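Local coordinates for phosphate-binding protein pstS 2 (Streptococcus pneumoniae, PDB 4H1X) that probably captures phosphate outside the cell membrane as the lipid-anchored solute-binding component of the PstSACB ABC importer, at residues 9-14 with 251-256; 105-110 with 222-227; 126-131 with 144-149. All coordinates share one frame; numbering follows the deposited sequence.

Contact 1: 9-14 with 251-256; sequences GTIEVI and ADVFSG
Val13 meets the last turn of a helix with both of its methyl groups, each given a different neighbour. CG1 lies 3.5 Å from CD1 of Phe254, approaching the ring obliquely, while CG2 rests 3.5 Å from the backbone O of Val253. The split follows from the first torsion of Val13 (chi1 177°): CG1 is anti to the backbone N and CG2 is anti to the carbonyl carbon, so the two branches diverge across the helix end. Two residues earlier, Ile11 crosses Val253 at about a right angle, its CG2 standing 3.9 Å from Val253 CG1. The Phe254 ring also turns its edge to the other backbone, where Ile14 O sits near the ring plane, 3.7 Å from CE1. The contact is buried and mainly apolar, with no hydrogen bond between the segments.

Behind this first shell, the helix end is shaped by its own bonds. Gly256, with positive phi, marks a Schellman motif, one of whose two bonds runs from Gly256 N to Val253 O, 3.1 Å. Ala251 O accepts from both N and OG of Ser255, one above and one below the plane of the carbonyl.

Further out, Ile68 of strand 67-72 touches Ile11, Val253 and Phe254, and Phe26 of helix 21-30 meets the Phe254 ring edge-to-face. In this periplasmic-binding-protein fold, helix 247-254, near the C-terminus, thus packs by its last turn against the N-terminal strand 12-16, which pairs in parallel with strands 49-51 and 67-72.

Contact 2: 105-110 with 222-227; sequences PFNIVW and LTHDAI
The indole of Trp110 carries Thr223 over one face: Thr223 CB stands 4.1 Å from the centroid of the Trp110 five-membered ring in a CH-pi contact, and Thr223 CG2 reaches Trp110 CZ2 at 3.6 Å. The first torsion of Trp110 (chi1 65°) places CG between the backbone N and the carbonyl carbon, which folds the indole across to the neighbouring strand. Asp225 CB approaches CZ3 of Trp110 obliquely, and Ile108 CG1 lies at the indole edge. On the opposite face of the sheet from Trp110, Asn107 OD1 lies at the edge of the His224 ring.

Strands 103-110 and 223-236, from separate chain regions, run antiparallel here in the mixed sheet of the periplasmic-binding-protein fold. Ile108 with Asp225 and Trp110 with Thr223 are hydrogen-bonded pairs; the straightest link, Thr223 N to Trp110 O, measures 2.9 Å with 173° at the hydrogen. Ile227 N continues the ladder to Phe106 O, and Ile227 CG2 packs on Ile108 CG1 at 3.7 Å, both residues touching Met170 of helix 164-180.

Backbone bonds thus form the ladder, while polar side-chain ends find partners outside it: Asn107 ND2 bonds to Arg212 O, Thr223 OG1 binds two waters, and buried Asp225 pairs OD2 with His126 NE2, which would probably favour its ionised form.

Contact 3: 126-131 with 144-149; sequences HSKQGQ and TETTEY
A serine N-cap, Ser127, begins helix 128-136, and the extended loop 144-149 runs past it, taking the backbone amide of Lys128 on Thr147 O at 2.9 Å and setting Tyr149 CB against Ser127 CB. The cap itself is made by Ser127 OG, which accepts from Gly130 N at 3.0 Å, with 164° at the hydrogen, so the side chain satisfies an amide of the first turn that has no earlier helical carbonyl to bind. With chi1 at 73°, OG lies between the backbone N and the carbonyl carbon of its own residue, turned back over the start of the helix. The same oxygen also bonds to Phe124 O, near the end of helix 116-126, so one hydroxyl links the close of one helix to the opening of the next.

Beside the amide that the loop serves, OG1 of Thr146 lies 3.2 Å from Lys128 CA. Further along the loop, Ser127 CB abuts Tyr149 CB at 3.5 Å. From there the Tyr149 side chain leads away, its ring meeting Phe124 edge-to-face and its OH bonding to Asp120 and Asn181; these partners hold the end of the loop against helix 116-126 and the chain just beyond helix 164-180.

One turn into the helix, Gln131 stretches toward the beginning of the loop. Its chain is extended beyond CG, and its side chain crosses that of Thr146 obliquely, OE1 lying 3.8 Å from Thr146 CB. The final link is bent: Gln131 NE2 donates to Glu145 O at 3.2 Å from above the carbonyl plane, with 136° at the hydrogen.

How the contacts relate
Three kinds of contact are found, differing with their place in the fold. Contact 1 is buried and mainly apolar, a helix end against a strand with no hydrogen bond between the segments; contact 2 joins strand to strand by a backbone ladder and is partly buried; contact 3 lies at the surface and relies on a helix cap and polar bonds to a loop. Contacts 1 and 2 reach the same mixed sheet, yet their centres are 34 Å apart, on opposite sides of the chain's centre. Contacts 2 and 3 touch through the Asp225 and His126 side chains. Contact 3 lies inside the chain loop closed by contact 2, which lies inside that closed by contact 1.

Contact 1: 9-14 with 251-256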
ATOM      1  N   GLY A   9       1.536  31.415  -1.034  1.00 34.93           N
ATOM      2  CA  GLY A   9       2.981  31.227  -1.099  1.00 33.83           C
ATOM      3  C   GLY A   9       3.418  30.025  -1.920  1.00 33.61           C
ATOM      4  O   GLY A   9       2.577  29.348  -2.515  1.00 30.90           O
ATOM      5  N   THR A  10       4.747  29.760  -1.937  1.00 28.57           N
ATOM      6  CA  THR A  10       5.423  28.678  -2.671  1.00 27.65           C
ATOM      7  C   THR A  10       5.130  27.296  -2.046  1.00 26.50           C
ATOM      8  O   THR A  10       5.410  27.089  -0.860  1.00 26.08           O
ATOM      9  CB  THR A  10       6.934  28.948  -2.694  1.00 41.06           C
ATOM     10  OG1 THR A  10       7.158  30.285  -3.142  1.00 49.57           O
ATOM     11  CG2 THR A  10       7.713  27.947  -3.564  1.00 36.86           C
ATOM     12  N   ILE A  11       4.641  26.351  -2.856  1.00 18.05           N
ATOM     13  CA  ILE A  11       4.329  24.997  -2.355  1.00 16.47           C
ATOM     14  C   ILE A  11       5.631  24.235  -2.050  1.00 19.86           C
ATOM     15  O   ILE A  11       6.531  24.178  -2.902  1.00 21.30           O
ATOM     16  CB  ILE A  11       3.431  24.213  -3.357  1.00 18.31           C
ATOM     17  CG1 ILE A  11       2.087  24.955  -3.622  1.00 18.00           C
ATOM     18  CG2 ILE A  11       3.157  22.773  -2.871  1.00 19.41           C
ATOM     19  CD1 ILE A  11       1.256  24.345  -4.758  1.00 19.08           C
ATOM     20  N   GLU A  12       5.726  23.663  -0.837  1.00 14.89           N
ATOM     21  CA  GLU A  12       6.878  22.857  -0.430  0.50 13.87           C
ATOM     22  C   GLU A  12       6.470  21.390  -0.577  1.00 15.72           C
ATOM     23  O   GLU A  12       5.714  20.864   0.243  1.00 15.76           O
ATOM     24  CB  GLU A  12       7.339  23.204   0.997  0.50 15.31           C
ATOM     25  CG  GLU A  12       8.661  22.557   1.395  0.50 23.73           C
ATOM     26  CD  GLU A  12       8.982  22.477   2.880  0.50 38.41           C
ATOM     27  OE1 GLU A  12       8.426  23.277   3.668  0.50 20.68           O
ATOM     28  OE2 GLU A  12       9.823  21.625   3.252  0.50 29.73           O
ATOM     29  N   VAL A  13       6.905  20.757  -1.671  1.00  9.92           N
ATOM     30  CA  VAL A  13       6.552  19.369  -1.945  1.00  9.54           C
ATOM     31  C   VAL A  13       7.428  18.447  -1.082  1.00 12.72           C
ATOM     32  O   VAL A  13       8.658  18.528  -1.126  1.00 12.39           O
ATOM     33  CB  VAL A  13       6.697  19.053  -3.465  1.00 12.96           C
ATOM     34  CG1 VAL A  13       6.412  17.588  -3.760  1.00 12.48           C
ATOM     35  CG2 VAL A  13       5.782  19.975  -4.310  1.00 13.18           C
ATOM     36  N   ILE A  14       6.794  17.595  -0.297  1.00 10.51           N
ATOM     37  CA  ILE A  14       7.496  16.601   0.522  1.00 10.52           C
ATOM     38  C   ILE A  14       7.395  15.270  -0.198  1.00 14.35           C
ATOM     39  O   ILE A  14       6.288  14.761  -0.359  1.00 13.59           O
ATOM     40  CB  ILE A  14       6.939  16.487   1.987  1.00 13.98           C
ATOM     41  CG1 ILE A  14       6.782  17.861   2.720  1.00 15.75           C
ATOM     42  CG2 ILE A  14       7.750  15.463   2.823  1.00 14.64           C
ATOM     43  CD1 ILE A  14       7.976  18.746   2.785  1.00 18.67           C
ATOM     44  N   ALA A 251      -1.151  15.810  -9.752  1.00 14.64           N
ATOM     45  CA  ALA A 251       0.030  15.458 -10.536  1.00 15.01           C
ATOM     46  C   ALA A 251       0.861  16.715 -10.858  1.00 18.17           C
ATOM     47  O   ALA A 251       2.088  16.665 -10.751  1.00 16.32           O
ATOM     48  CB  ALA A 251      -0.369  14.729 -11.801  1.00 15.68           C
ATOM     49  N   ASP A 252       0.188  17.861 -11.157  1.00 15.71           N
ATOM     50  CA  ASP A 252       0.843  19.149 -11.418  1.00 15.97           C
ATOM     51  C   ASP A 252       1.677  19.609 -10.212  1.00 18.46           C
ATOM     52  O   ASP A 252       2.808  20.073 -10.381  1.00 18.04           O
ATOM     53  CB  ASP A 252      -0.187  20.223 -11.765  1.00 18.30           C
ATOM     54  CG  ASP A 252      -0.712  20.178 -13.188  1.00 32.62           C
ATOM     55  OD1 ASP A 252      -0.306  19.262 -13.948  1.00 31.16           O
ATOM     56  OD2 ASP A 252      -1.538  21.062 -13.544  1.00 39.09           O
ATOM     57  N   VAL A 253       1.118  19.466  -8.998  1.00 13.00           N
ATOM     58  CA  VAL A 253       1.811  19.871  -7.775  1.00 12.20           C
ATOM     59  C   VAL A 253       3.044  18.969  -7.528  1.00 15.88           C
ATOM     60  O   VAL A 253       4.151  19.493  -7.339  1.00 15.84           O
ATOM     61  CB  VAL A 253       0.841  19.901  -6.553  1.00 15.14           C
ATOM     62  CG1 VAL A 253       1.605  20.066  -5.239  1.00 15.17           C
ATOM     63  CG2 VAL A 253      -0.195  21.033  -6.701  1.00 15.12           C
ATOM     64  N   PHE A 254       2.851  17.640  -7.532  1.00 11.56           N
ATOM     65  CA  PHE A 254       3.948  16.730  -7.196  1.00 11.45           C
ATOM     66  C   PHE A 254       5.020  16.639  -8.293  1.00 17.00           C
ATOM     67  O   PHE A 254       6.153  16.292  -7.962  1.00 16.23           O
ATOM     68  CB  PHE A 254       3.429  15.365  -6.754  1.00 12.04           C
ATOM     69  CG  PHE A 254       3.035  15.402  -5.291  1.00 11.66           C
ATOM     70  CD1 PHE A 254       3.977  15.147  -4.292  1.00 12.23           C
ATOM     71  CD2 PHE A 254       1.759  15.806  -4.903  1.00 13.16           C
ATOM     72  CE1 PHE A 254       3.635  15.226  -2.940  1.00 11.87           C
ATOM     73  CE2 PHE A 254       1.416  15.874  -3.545  1.00 14.25           C
ATOM     74  CZ  PHE A 254       2.352  15.558  -2.573  1.00 11.09           C
ATOM     75  N   SER A 255       4.699  17.019  -9.559  1.00 16.41           N
ATOM     76  CA  SER A 255       5.683  17.081 -10.654  1.00 16.94           C
ATOM     77  C   SER A 255       6.332  18.479 -10.744  1.00 20.66           C
ATOM     78  O   SER A 255       7.193  18.698 -11.600  1.00 21.98           O
ATOM     79  CB  SER A 255       5.039  16.735 -12.001  1.00 19.30           C
ATOM     80  OG  SER A 255       4.101  17.749 -12.347  1.00 25.11           O
ATOM     81  N   GLY A 256       5.900  19.404  -9.893  1.00 17.91           N
ATOM     82  CA  GLY A 256       6.433  20.764  -9.801  1.00 18.62           C
ATOM     83  C   GLY A 256       5.987  21.746 -10.873  1.00 24.09           C
ATOM     84  O   GLY A 256       6.659  22.756 -11.091  1.00 24.11           O
TER

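Contact 2: 105-110 with 222-227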
ATOM      1  N   PRO A 105      -4.302  -2.350  -4.048  1.00 11.52           N
ATOM      2  CA  PRO A 105      -4.544  -3.580  -3.292  1.00 10.21           C
ATOM      3  C   PRO A 105      -3.244  -4.181  -2.782  1.00 13.58           C
ATOM      4  O   PRO A 105      -2.180  -4.014  -3.415  1.00 13.40           O
ATOM      5  CB  PRO A 105      -5.182  -4.498  -4.339  1.00 12.58           C
ATOM      6  CG  PRO A 105      -4.525  -4.080  -5.648  1.00 16.89           C
ATOM      7  CD  PRO A 105      -4.250  -2.596  -5.512  1.00 13.13           C
ATOM      8  N   PHE A 106      -3.330  -4.902  -1.654  1.00 10.00           N
ATOM      9  CA  PHE A 106      -2.258  -5.762  -1.188  1.00  9.37           C
ATOM     10  C   PHE A 106      -2.723  -7.169  -1.505  1.00 14.95           C
ATOM     11  O   PHE A 106      -3.629  -7.697  -0.838  1.00 14.14           O
ATOM     12  CB  PHE A 106      -1.938  -5.592   0.292  1.00  9.98           C
ATOM     13  CG  PHE A 106      -1.159  -4.366   0.710  1.00 10.49           C
ATOM     14  CD1 PHE A 106      -0.794  -3.395  -0.225  1.00 11.61           C
ATOM     15  CD2 PHE A 106      -0.713  -4.224   2.022  1.00 13.76           C
ATOM     16  CE1 PHE A 106      -0.014  -2.290   0.155  1.00 13.20           C
ATOM     17  CE2 PHE A 106       0.062  -3.116   2.400  1.00 16.20           C
ATOM     18  CZ  PHE A 106       0.380  -2.145   1.469  1.00 13.42           C
ATOM     19  N   ASN A 107      -2.232  -7.690  -2.630  1.00 10.04           N
ATOM     20  CA  ASN A 107      -2.579  -9.021  -3.088  1.00  9.78           C
ATOM     21  C   ASN A 107      -1.577 -10.058  -2.624  1.00 12.80           C
ATOM     22  O   ASN A 107      -0.367  -9.809  -2.604  1.00 10.57           O
ATOM     23  CB  ASN A 107      -2.614  -9.052  -4.628  1.00  7.24           C
ATOM     24  CG  ASN A 107      -3.829  -8.379  -5.202  1.00 21.13           C
ATOM     25  OD1 ASN A 107      -4.947  -8.560  -4.724  1.00 13.05           O
ATOM     26  ND2 ASN A 107      -3.637  -7.585  -6.227  1.00 13.11           N
ATOM     27  N   ILE A 108      -2.101 -11.235  -2.338  1.00 11.52           N
ATOM     28  CA  ILE A 108      -1.353 -12.473  -2.147  1.00 11.18           C
ATOM     29  C   ILE A 108      -1.687 -13.325  -3.382  1.00 12.01           C
ATOM     30  O   ILE A 108      -2.802 -13.222  -3.936  1.00 11.23           O
ATOM     31  CB  ILE A 108      -1.636 -13.203  -0.816  1.00 13.71           C
ATOM     32  CG1 ILE A 108      -3.145 -13.572  -0.673  1.00 14.55           C
ATOM     33  CG2 ILE A 108      -1.097 -12.388   0.359  1.00 15.11           C
ATOM     34  CD1 ILE A 108      -3.476 -14.527   0.393  1.00 21.34           C
ATOM     35  N   VAL A 109      -0.707 -14.080  -3.870  1.00  9.11           N
ATOM     36  CA  VAL A 109      -0.879 -14.900  -5.058  1.00 10.32           C
ATOM     37  C   VAL A 109      -0.373 -16.298  -4.743  1.00 10.57           C
ATOM     38  O   VAL A 109       0.570 -16.439  -3.971  1.00  8.08           O
ATOM     39  CB  VAL A 109      -0.200 -14.321  -6.333  1.00 16.11           C
ATOM     40  CG1 VAL A 109      -0.663 -12.893  -6.619  1.00 16.90           C
ATOM     41  CG2 VAL A 109       1.321 -14.357  -6.231  1.00 16.66           C
ATOM     42  N   TRP A 110      -0.993 -17.302  -5.348  1.00  8.66           N
ATOM     43  CA  TRP A 110      -0.574 -18.694  -5.185  1.00  9.12           C
ATOM     44  C   TRP A 110      -0.941 -19.479  -6.444  1.00 12.83           C
ATOM     45  O   TRP A 110      -1.713 -18.984  -7.286  1.00 11.35           O
ATOM     46  CB  TRP A 110      -1.209 -19.325  -3.929  1.00  9.06           C
ATOM     47  CG  TRP A 110      -2.697 -19.461  -3.985  1.00 11.38           C
ATOM     48  CD1 TRP A 110      -3.412 -20.529  -4.446  1.00 14.81           C
ATOM     49  CD2 TRP A 110      -3.647 -18.540  -3.455  1.00 12.50           C
ATOM     50  NE1 TRP A 110      -4.754 -20.329  -4.233  1.00 15.17           N
ATOM     51  CE2 TRP A 110      -4.928 -19.118  -3.616  1.00 17.20           C
ATOM     52  CE3 TRP A 110      -3.542 -17.279  -2.846  1.00 14.51           C
ATOM     53  CZ2 TRP A 110      -6.106 -18.460  -3.214  1.00 17.27           C
ATOM     54  CZ3 TRP A 110      -4.707 -16.626  -2.455  1.00 16.03           C
ATOM     55  CH2 TRP A 110      -5.968 -17.210  -2.650  1.00 16.92           C
ATOM     56  N   LEU A 222      -2.205 -18.478 -11.933  1.00 13.94           N
ATOM     57  CA  LEU A 222      -2.276 -18.057 -10.537  1.00 12.60           C
ATOM     58  C   LEU A 222      -3.650 -17.614 -10.104  1.00 15.85           C
ATOM     59  O   LEU A 222      -4.463 -17.162 -10.924  1.00 14.84           O
ATOM     60  CB  LEU A 222      -1.311 -16.875 -10.238  1.00 12.86           C
ATOM     61  CG  LEU A 222       0.166 -17.076 -10.552  1.00 18.39           C
ATOM     62  CD1 LEU A 222       0.982 -15.883 -10.063  1.00 18.05           C
ATOM     63  CD2 LEU A 222       0.687 -18.370  -9.970  1.00 22.23           C
ATOM     64  N   THR A 223      -3.856 -17.646  -8.776  1.00 11.30           N
ATOM     65  CA  THR A 223      -5.014 -17.053  -8.112  1.00 11.80           C
ATOM     66  C   THR A 223      -4.459 -15.876  -7.301  1.00 14.67           C
ATOM     67  O   THR A 223      -3.366 -15.999  -6.734  1.00 12.68           O
ATOM     68  CB  THR A 223      -5.751 -18.082  -7.229  1.00 20.60           C
ATOM     69  OG1 THR A 223      -6.124 -19.207  -8.027  1.00 21.63           O
ATOM     70  CG2 THR A 223      -7.003 -17.494  -6.565  1.00 17.82           C
ATOM     71  N   HIS A 224      -5.123 -14.722  -7.344  1.00 13.35           N
ATOM     72  CA  HIS A 224      -4.735 -13.568  -6.528  1.00 14.14           C
ATOM     73  C   HIS A 224      -5.912 -13.220  -5.644  1.00 17.78           C
ATOM     74  O   HIS A 224      -7.074 -13.472  -6.002  1.00 16.65           O
ATOM     75  CB  HIS A 224      -4.268 -12.355  -7.352  1.00 15.83           C
ATOM     76  CG  HIS A 224      -5.363 -11.699  -8.125  1.00 21.22           C
ATOM     77  ND1 HIS A 224      -5.661 -12.085  -9.424  1.00 24.61           N
ATOM     78  CD2 HIS A 224      -6.198 -10.700  -7.764  1.00 24.04           C
ATOM     79  CE1 HIS A 224      -6.652 -11.300  -9.811  1.00 24.45           C
ATOM     80  NE2 HIS A 224      -7.018 -10.463  -8.843  1.00 24.67           N
ATOM     81  N   ASP A 225      -5.614 -12.655  -4.488  1.00 13.04           N
ATOM     82  CA  ASP A 225      -6.616 -12.322  -3.497  1.00 12.90           C
ATOM     83  C   ASP A 225      -6.190 -11.063  -2.738  1.00 13.40           C
ATOM     84  O   ASP A 225      -5.071 -11.010  -2.223  1.00 12.28           O
ATOM     85  CB  ASP A 225      -6.721 -13.527  -2.554  1.00 17.09           C
ATOM     86  CG  ASP A 225      -7.556 -13.304  -1.327  1.00 37.41           C
ATOM     87  OD1 ASP A 225      -8.759 -12.985  -1.479  1.00 39.50           O
ATOM     88  OD2 ASP A 225      -7.018 -13.477  -0.210  1.00 46.04           O
ATOM     89  N   ALA A 226      -7.068 -10.047  -2.675  1.00 12.60           N
ATOM     90  CA  ALA A 226      -6.710  -8.813  -1.952  1.00 12.05           C
ATOM     91  C   ALA A 226      -6.962  -8.993  -0.452  1.00 18.97           C
ATOM     92  O   ALA A 226      -8.116  -9.089  -0.024  1.00 22.72           O
ATOM     93  CB  ALA A 226      -7.494  -7.623  -2.497  1.00 14.03           C
ATOM     94  N   ILE A 227      -5.886  -9.046   0.340  1.00 13.07           N
ATOM     95  CA  ILE A 227      -5.961  -9.211   1.798  1.00 13.82           C
ATOM     96  C   ILE A 227      -6.162  -7.846   2.476  1.00 15.20           C
ATOM     97  O   ILE A 227      -6.542  -7.791   3.634  1.00 16.30           O
ATOM     98  CB  ILE A 227      -4.736  -9.958   2.378  1.00 17.58           C
ATOM     99  CG1 ILE A 227      -3.419  -9.177   2.189  1.00 17.18           C
ATOM    100  CG2 ILE A 227      -4.661 -11.371   1.819  1.00 19.21           C
ATOM    101  CD1 ILE A 227      -2.177  -9.669   3.068  1.00 27.32           C
TER
HETATM  102  O   HOH W   1      -4.067 -20.868  -8.278  1.00 25.65           O
HETATM  103  O   HOH W   2      -6.792 -21.399  -6.599  1.00 27.94           O

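Contact 3: 126-131 with 144-149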
ATOM      1  N   HIS A 126      -7.962 -15.277   5.866  1.00 13.34           N
ATOM      2  CA  HIS A 126      -9.373 -15.064   5.498  1.00 14.13           C
ATOM      3  C   HIS A 126     -10.301 -15.014   6.708  1.00 18.35           C
ATOM      4  O   HIS A 126     -11.397 -14.472   6.603  1.00 19.85           O
ATOM      5  CB  HIS A 126      -9.833 -16.171   4.527  1.00 15.02           C
ATOM      6  CG  HIS A 126      -9.308 -15.963   3.141  1.00 18.48           C
ATOM      7  ND1 HIS A 126      -9.266 -16.994   2.214  1.00 20.79           N
ATOM      8  CD2 HIS A 126      -8.789 -14.846   2.577  1.00 20.90           C
ATOM      9  CE1 HIS A 126      -8.789 -16.454   1.103  1.00 20.75           C
ATOM     10  NE2 HIS A 126      -8.479 -15.168   1.279  1.00 21.03           N
ATOM     11  N   SER A 127      -9.870 -15.548   7.844  1.00 12.47           N
ATOM     12  CA  SER A 127     -10.715 -15.660   9.043  1.00 12.31           C
ATOM     13  C   SER A 127     -11.036 -14.321   9.701  1.00 15.66           C
ATOM     14  O   SER A 127     -10.377 -13.315   9.419  1.00 13.84           O
ATOM     15  CB  SER A 127     -10.035 -16.549  10.076  1.00 13.98           C
ATOM     16  OG  SER A 127      -8.940 -15.895  10.695  1.00 14.85           O
ATOM     17  N   LYS A 128     -11.986 -14.345  10.665  1.00 15.22           N
ATOM     18  CA  LYS A 128     -12.342 -13.164  11.463  1.00 15.57           C
ATOM     19  C   LYS A 128     -11.077 -12.651  12.186  1.00 17.63           C
ATOM     20  O   LYS A 128     -10.835 -11.449  12.187  1.00 15.30           O
ATOM     21  CB  LYS A 128     -13.470 -13.520  12.461  1.00 19.37           C
ATOM     22  CG  LYS A 128     -14.086 -12.303  13.155  1.00 36.52           C
ATOM     23  CD  LYS A 128     -15.322 -12.699  13.959  1.00 46.78           C
ATOM     24  CE  LYS A 128     -16.186 -11.512  14.317  1.00 57.16           C
ATOM     25  NZ  LYS A 128     -17.476 -11.944  14.927  1.00 70.16           N
ATOM     26  N   GLN A 129     -10.233 -13.567  12.712  1.00 16.23           N
ATOM     27  CA  GLN A 129      -8.966 -13.209  13.403  1.00 16.10           C
ATOM     28  C   GLN A 129      -7.961 -12.561  12.447  1.00 15.80           C
ATOM     29  O   GLN A 129      -7.312 -11.582  12.815  1.00 13.34           O
ATOM     30  CB  GLN A 129      -8.298 -14.443  14.024  1.00 18.21           C
ATOM     31  CG  GLN A 129      -9.123 -15.204  15.039  1.00 30.06           C
ATOM     32  CD  GLN A 129      -8.429 -16.507  15.349  1.00 36.81           C
ATOM     33  OE1 GLN A 129      -8.977 -17.605  15.169  1.00 26.18           O
ATOM     34  NE2 GLN A 129      -7.183 -16.410  15.786  1.00 18.13           N
ATOM     35  N   GLY A 130      -7.822 -13.127  11.244  1.00 12.73           N
ATOM     36  CA  GLY A 130      -6.934 -12.596  10.215  1.00 12.25           C
ATOM     37  C   GLY A 130      -7.343 -11.210   9.764  1.00 15.48           C
ATOM     38  O   GLY A 130      -6.503 -10.307   9.665  1.00 14.01           O
ATOM     39  N   GLN A 131      -8.655 -11.020   9.539  1.00 12.19           N
ATOM     40  CA  GLN A 131      -9.221  -9.729   9.135  1.00 13.05           C
ATOM     41  C   GLN A 131      -8.996  -8.711  10.242  1.00 14.28           C
ATOM     42  O   GLN A 131      -8.707  -7.543   9.946  1.00 12.97           O
ATOM     43  CB  GLN A 131     -10.719  -9.846   8.824  1.00 14.95           C
ATOM     44  CG  GLN A 131     -11.062 -10.640   7.568  1.00 20.78           C
ATOM     45  CD  GLN A 131     -12.547 -10.587   7.246  1.00 45.21           C
ATOM     46  OE1 GLN A 131     -13.366  -9.988   7.960  1.00 41.98           O
ATOM     47  NE2 GLN A 131     -12.933 -11.228   6.166  1.00 40.88           N
ATOM     48  N   THR A 144     -16.170  -8.773   2.934  1.00 36.08           N
ATOM     49  CA  THR A 144     -17.362  -8.572   3.759  1.00 37.18           C
ATOM     50  C   THR A 144     -17.725  -9.895   4.443  1.00 43.74           C
ATOM     51  O   THR A 144     -18.257  -9.884   5.552  1.00 45.17           O
ATOM     52  CB  THR A 144     -18.526  -8.009   2.915  1.00 45.53           C
ATOM     53  OG1 THR A 144     -18.857  -8.923   1.864  1.00 44.23           O
ATOM     54  CG2 THR A 144     -18.225  -6.616   2.346  1.00 42.44           C
ATOM     55  N   GLU A 145     -17.409 -11.033   3.782  1.00 40.29           N
ATOM     56  CA  GLU A 145     -17.679 -12.391   4.273  1.00 39.93           C
ATOM     57  C   GLU A 145     -16.538 -12.880   5.159  1.00 41.91           C
ATOM     58  O   GLU A 145     -15.368 -12.767   4.783  1.00 39.73           O
ATOM     59  CB  GLU A 145     -17.905 -13.354   3.102  1.00 41.25           C
ATOM     60  CG  GLU A 145     -19.167 -13.042   2.310  1.00 49.93           C
ATOM     61  CD  GLU A 145     -19.452 -13.952   1.130  1.00 59.51           C
ATOM     62  OE1 GLU A 145     -18.900 -15.072   1.092  1.00 44.02           O
ATOM     63  OE2 GLU A 145     -20.257 -13.555   0.258  1.00 51.16           O
ATOM     64  N   THR A 146     -16.879 -13.411   6.339  1.00 39.14           N
ATOM     65  CA  THR A 146     -15.863 -13.859   7.289  1.00 38.66           C
ATOM     66  C   THR A 146     -16.087 -15.327   7.724  1.00 39.30           C
ATOM     67  O   THR A 146     -17.226 -15.765   7.910  1.00 40.95           O
ATOM     68  CB  THR A 146     -15.805 -12.872   8.473  1.00 53.28           C
ATOM     69  OG1 THR A 146     -14.713 -13.208   9.319  1.00 56.15           O
ATOM     70  CG2 THR A 146     -17.129 -12.768   9.267  1.00 53.58           C
ATOM     71  N   THR A 147     -14.982 -16.075   7.874  1.00 31.90           N
ATOM     72  CA  THR A 147     -14.986 -17.482   8.296  1.00 29.76           C
ATOM     73  C   THR A 147     -14.287 -17.635   9.653  1.00 29.00           C
ATOM     74  O   THR A 147     -13.603 -16.713  10.112  1.00 24.82           O
ATOM     75  CB  THR A 147     -14.341 -18.401   7.231  1.00 40.46           C
ATOM     76  OG1 THR A 147     -12.923 -18.190   7.171  1.00 42.23           O
ATOM     77  CG2 THR A 147     -14.988 -18.259   5.848  1.00 37.88           C
ATOM     78  N   GLU A 148     -14.505 -18.784  10.314  1.00 24.91           N
ATOM     79  CA  GLU A 148     -13.882 -19.069  11.592  1.00 26.41           C
ATOM     80  C   GLU A 148     -12.625 -19.893  11.333  1.00 30.48           C
ATOM     81  O   GLU A 148     -12.591 -20.684  10.378  1.00 32.98           O
ATOM     82  CB  GLU A 148     -14.872 -19.804  12.537  1.00 28.91           C
ATOM     83  CG  GLU A 148     -14.382 -20.007  13.972  1.00 43.28           C
ATOM     84  CD  GLU A 148     -13.906 -18.786  14.745  1.00 73.49           C
ATOM     85  OE1 GLU A 148     -14.549 -17.715  14.640  1.00 80.24           O
ATOM     86  OE2 GLU A 148     -12.899 -18.913  15.483  1.00 58.34           O
ATOM     87  N   TYR A 149     -11.583 -19.654  12.135  1.00 23.85           N
ATOM     88  CA  TYR A 149     -10.319 -20.400  12.102  1.00 21.68           C
ATOM     89  C   TYR A 149     -10.097 -21.138  13.429  1.00 28.60           C
ATOM     90  O   TYR A 149     -10.161 -20.516  14.492  1.00 29.67           O
ATOM     91  CB  TYR A 149      -9.101 -19.471  11.834  1.00 18.53           C
ATOM     92  CG  TYR A 149      -7.783 -20.224  11.790  1.00 15.66           C
ATOM     93  CD1 TYR A 149      -7.353 -20.850  10.624  1.00 15.32           C
ATOM     94  CD2 TYR A 149      -6.981 -20.334  12.924  1.00 16.85           C
ATOM     95  CE1 TYR A 149      -6.164 -21.583  10.587  1.00 16.06           C
ATOM     96  CE2 TYR A 149      -5.803 -21.079  12.909  1.00 17.25           C
ATOM     97  CZ  TYR A 149      -5.396 -21.700  11.736  1.00 20.27           C
ATOM     98  OH  TYR A 149      -4.235 -22.425  11.721  1.00 20.68           O
TER